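Local coordinates for D-isomer specific 2-hydroxyacid dehydrogenase family protein (Aeromonas salmonicida subsp. salmonicida, PDB 3HG7) that probably acts as an NAD-dependent oxidoreductase of the D-isomer specific 2-hydroxyacid dehydrogenase family, at residues A35-I45 with R57-A65. The protein carries 1 engineered substitution. Sequence-based numbering, arbitrary orientation. Where two conformers were deposited one is given.
Sequences ADNQSDAEKLI and RAKPLLAKA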
loop_
_atom_site.group_PDB
_atom_site.type_symbol
_atom_site.label_atom_id
_atom_site.label_comp_id
_atom_site.label_asym_id
_atom_site.label_seq_id
_atom_site.Cartn_x
_atom_site.Cartn_y
_atom_site.Cartn_z
ATOM N N ALA A 35 18.225 10.202 14.988
ATOM C CA ALA A 35 18.484 11.468 14.263
ATOM C C ALA A 35 17.225 11.969 13.599
ATOM O O ALA A 35 16.696 11.285 12.745
ATOM C CB ALA A 35 19.600 11.272 13.244
ATOM N N ASP A 36 16.754 13.161 14.003
ATOM C CA ASP A 36 15.497 13.742 13.506
ATOM C C ASP A 36 15.626 14.570 12.231
ATOM O O ASP A 36 14.609 14.988 11.660
ATOM C CB ASP A 36 14.803 14.581 14.600
ATOM C CG ASP A 36 13.994 13.728 15.596
ATOM O OD1 ASP A 36 14.181 12.494 15.681
ATOM O OD2 ASP A 36 13.161 14.310 16.321
ATOM N N ASN A 37 16.871 14.814 11.801
ATOM C CA ASN A 37 17.133 15.388 10.493
ATOM C C ASN A 37 18.348 14.754 9.823
ATOM O O ASN A 37 19.021 13.903 10.422
ATOM C CB ASN A 37 17.281 16.923 10.593
ATOM C CG ASN A 37 18.500 17.344 11.421
ATOM O OD1 ASN A 37 19.375 16.525 11.762
ATOM N ND2 ASN A 37 18.562 18.638 11.767
ATOM N N GLN A 38 18.602 15.134 8.572
ATOM C CA GLN A 38 19.681 14.507 7.817
ATOM C C GLN A 38 21.045 14.913 8.336
ATOM O O GLN A 38 21.956 14.082 8.394
ATOM C CB GLN A 38 19.589 14.750 6.296
ATOM C CG GLN A 38 20.778 14.043 5.566
ATOM C CD GLN A 38 20.860 14.291 4.075
ATOM O OE1 GLN A 38 19.850 14.238 3.355
ATOM N NE2 GLN A 38 22.086 14.566 3.593
ATOM N N SER A 39 21.179 16.173 8.743
ATOM C CA SER A 39 22.426 16.683 9.275
ATOM C C SER A 39 22.932 15.894 10.498
ATOM O O SER A 39 24.115 15.512 10.568
ATOM C CB SER A 39 22.300 18.183 9.597
ATOM O OG SER A 39 23.536 18.670 10.115
ATOM N N ASP A 40 22.044 15.652 11.463
ATOM C CA ASP A 40 22.406 14.851 12.642
ATOM C C ASP A 40 22.706 13.419 12.240
ATOM O O ASP A 40 23.602 12.778 12.804
ATOM C CB ASP A 40 21.299 14.860 13.709
ATOM C CG ASP A 40 21.211 16.169 14.462
ATOM O OD1 ASP A 40 22.109 17.031 14.309
ATOM O OD2 ASP A 40 20.229 16.339 15.218
ATOM N N ALA A 41 21.990 12.908 11.248
ATOM C CA ALA A 41 22.240 11.538 10.790
ATOM C C ALA A 41 23.617 11.367 10.149
ATOM O O ALA A 41 24.243 10.304 10.281
ATOM C CB ALA A 41 21.160 11.093 9.854
ATOM N N GLU A 42 24.097 12.410 9.458
ATOM C CA GLU A 42 25.434 12.376 8.820
ATOM C C GLU A 42 26.516 11.955 9.765
ATOM O O GLU A 42 27.436 11.236 9.375
ATOM C CB GLU A 42 25.833 13.758 8.250
ATOM C CG GLU A 42 24.865 14.347 7.254
ATOM C CD GLU A 42 25.021 13.827 5.832
ATOM O OE1 GLU A 42 25.853 12.927 5.590
ATOM O OE2 GLU A 42 24.295 14.330 4.935
ATOM N N LYS A 43 26.428 12.444 10.999
ATOM C CA LYS A 43 27.418 12.195 11.995
ATOM C C LYS A 43 27.312 10.817 12.605
ATOM O O LYS A 43 28.277 10.337 13.196
ATOM C CB LYS A 43 27.341 13.247 13.107
ATOM C CG LYS A 43 27.338 14.675 12.573
ATOM C CD LYS A 43 27.435 15.687 13.688
ATOM C CE LYS A 43 27.502 17.090 13.110
ATOM N NZ LYS A 43 26.576 17.991 13.854
ATOM N N LEU A 44 26.149 10.191 12.474
ATOM C CA LEU A 44 25.862 8.980 13.242
ATOM C C LEU A 44 25.762 7.711 12.428
ATOM O O LEU A 44 25.976 6.638 12.974
ATOM C CB LEU A 44 24.571 9.141 14.058
ATOM C CG LEU A 44 24.562 10.273 15.094
ATOM C CD1 LEU A 44 23.171 10.373 15.662
ATOM C CD2 LEU A 44 25.567 9.969 16.206
ATOM N N ILE A 45 25.468 7.813 11.140
ATOM C CA ILE A 45 25.085 6.609 10.396
ATOM C C ILE A 45 26.248 5.638 10.224
ATOM O O ILE A 45 26.045 4.411 10.209
ATOM C CB ILE A 45 24.441 6.920 9.041
ATOM C CG1 ILE A 45 23.971 5.609 8.403
ATOM C CG2 ILE A 45 25.420 7.716 8.144
ATOM C CD1 ILE A 45 22.719 5.660 7.695
ATOM N N ARG A 57 14.531 8.517 3.580
ATOM C CA ARG A 57 15.446 9.182 4.481
ATOM C C ARG A 57 16.806 8.550 4.579
ATOM O O ARG A 57 17.811 9.258 4.735
ATOM C CB ARG A 57 14.837 9.416 5.838
ATOM C CG ARG A 57 14.168 10.752 5.785
ATOM C CD ARG A 57 13.570 11.109 7.040
ATOM N NE ARG A 57 14.567 11.438 8.041
ATOM C CZ ARG A 57 14.193 11.719 9.271
ATOM N NH1 ARG A 57 12.889 11.717 9.505
ATOM N NH2 ARG A 57 15.063 11.961 10.227
ATOM N N ALA A 58 16.848 7.249 4.464
ATOM C CA ALA A 58 18.132 6.541 4.527
ATOM C C ALA A 58 18.946 6.707 3.254
ATOM O O ALA A 58 20.174 6.775 3.303
ATOM C CB ALA A 58 17.874 5.078 4.797
ATOM N N LYS A 59 18.265 6.737 2.110
ATOM C CA LYS A 59 18.929 6.680 0.798
ATOM C C LYS A 59 20.133 7.610 0.576
ATOM O O LYS A 59 21.174 7.127 0.101
ATOM C CB LYS A 59 17.923 6.780 -0.372
ATOM C CG LYS A 59 18.578 6.585 -1.755
ATOM C CD LYS A 59 17.574 6.611 -2.913
ATOM C CE LYS A 59 18.228 6.097 -4.192
ATOM N NZ LYS A 59 17.195 5.774 -5.246
ATOM N N PRO A 60 20.015 8.922 0.926
ATOM C CA PRO A 60 21.154 9.849 0.791
ATOM C C PRO A 60 22.293 9.611 1.792
ATOM O O PRO A 60 23.379 10.164 1.629
ATOM C CB PRO A 60 20.528 11.229 1.063
ATOM C CG PRO A 60 19.239 10.948 1.761
ATOM C CD PRO A 60 18.767 9.660 1.200
ATOM N N LEU A 61 22.045 8.810 2.822
ATOM C CA LEU A 61 23.049 8.560 3.860
ATOM C C LEU A 61 23.706 7.187 3.673
ATOM O O LEU A 61 24.730 6.895 4.304
ATOM C CB LEU A 61 22.385 8.660 5.246
ATOM C CG LEU A 61 21.929 10.072 5.659
ATOM C CD1 LEU A 61 20.842 10.083 6.694
ATOM C CD2 LEU A 61 23.124 10.807 6.202
ATOM N N LEU A 62 23.148 6.353 2.801
ATOM C CA LEU A 62 23.533 4.930 2.762
ATOM C C LEU A 62 24.998 4.678 2.424
ATOM O O LEU A 62 25.589 3.742 2.973
ATOM C CB LEU A 62 22.653 4.096 1.821
ATOM C CG LEU A 62 21.468 3.396 2.469
ATOM C CD1 LEU A 62 20.756 2.556 1.428
ATOM C CD2 LEU A 62 21.897 2.526 3.624
ATOM N N ALA A 63 25.586 5.491 1.533
ATOM C CA ALA A 63 27.024 5.307 1.205
ATOM C C ALA A 63 27.929 5.470 2.413
ATOM O O ALA A 63 29.040 4.939 2.407
ATOM C CB ALA A 63 27.482 6.242 0.084
ATOM N N LYS A 64 27.471 6.179 3.450
ATOM C CA LYS A 64 28.237 6.353 4.713
ATOM C C LYS A 64 28.017 5.239 5.758
ATOM O O LYS A 64 28.745 5.183 6.778
ATOM C CB LYS A 64 27.880 7.694 5.370
ATOM C CG LYS A 64 28.332 8.897 4.536
ATOM C CD LYS A 64 28.205 10.187 5.298
ATOM C CE LYS A 64 28.814 11.344 4.501
ATOM N NZ LYS A 64 28.604 12.678 5.172
ATOM N N ALA A 65 27.043 4.368 5.482
ATOM C CA ALA A 65 26.608 3.334 6.418
ATOM C C ALA A 65 27.537 2.106 6.356
ATOM O O ALA A 65 27.102 0.988 6.041
ATOM C CB ALA A 65 25.103 2.943 6.186
HETATM O O HOH W 1 12.732 12.196 12.063
HETATM O O HOH W 2 29.806 12.115 8.019
HETATM O O HOH W 3 25.647 11.673 3.223
#
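Leu61 inserts its isobutyl group between Gln38, Ala41, Glu42 and Ile45. Its two methyls divide the work. Leu61 CD1 presses on Ala41 CB at 3.3 Å, a tight carbon pair. Leu61 CD2 lies against the carboxylate of Glu42, 3.5 Å from Glu42 OE1. Gln38 and Leu61 run antiparallel to one another, and the Gln38 CG methylene lies beside both methyls. Ile45 CD1 meets Leu61 CB, while Ile45 CG1 lies 3.6 Å from Ala65 CB. Ile45 CG1 is anti to the backbone N (chi1 -175°), which leaves CG2 to touch Lys64 CB.

Polar side chains close over these carbons. Glu42 bends at chi2 (-82°), and its carboxylate swings over Leu61. The extended Lys64 chain brings NZ to Glu42 OE1 at 2.8 Å, a salt bridge made from above the carboxylate plane. The other oxygen, Glu42 OE2, takes a 2.6 Å hydrogen bond from Gln38 NE2. The donor meets OE2 nearly in line with its C-O bond, and OE2 lies close to the amide plane of Gln38. These two bonds help fix the carboxylate's rotation. One water joins Glu42 OE1 to Pro60 O; another joins Glu42 O to Lys64 NZ. At the far end, in the conformer given, one of two, an edge of the Arg57 guanidinium lies near Ala35 O without a hydrogen bond, and NH1 donates to a water.

Leu11 of strand 6-11 touches Ala41, Arg57 and Leu61, and Leu9 touches Ile45. Helix 38-44 and the chain from helix 55-58 onward thus pack side by side on one face of a five-stranded parallel sheet of order 2-1-3-4-5, consistent with the flavodoxin-like substrate-binding domain of D-2-hydroxyacid dehydrogenases.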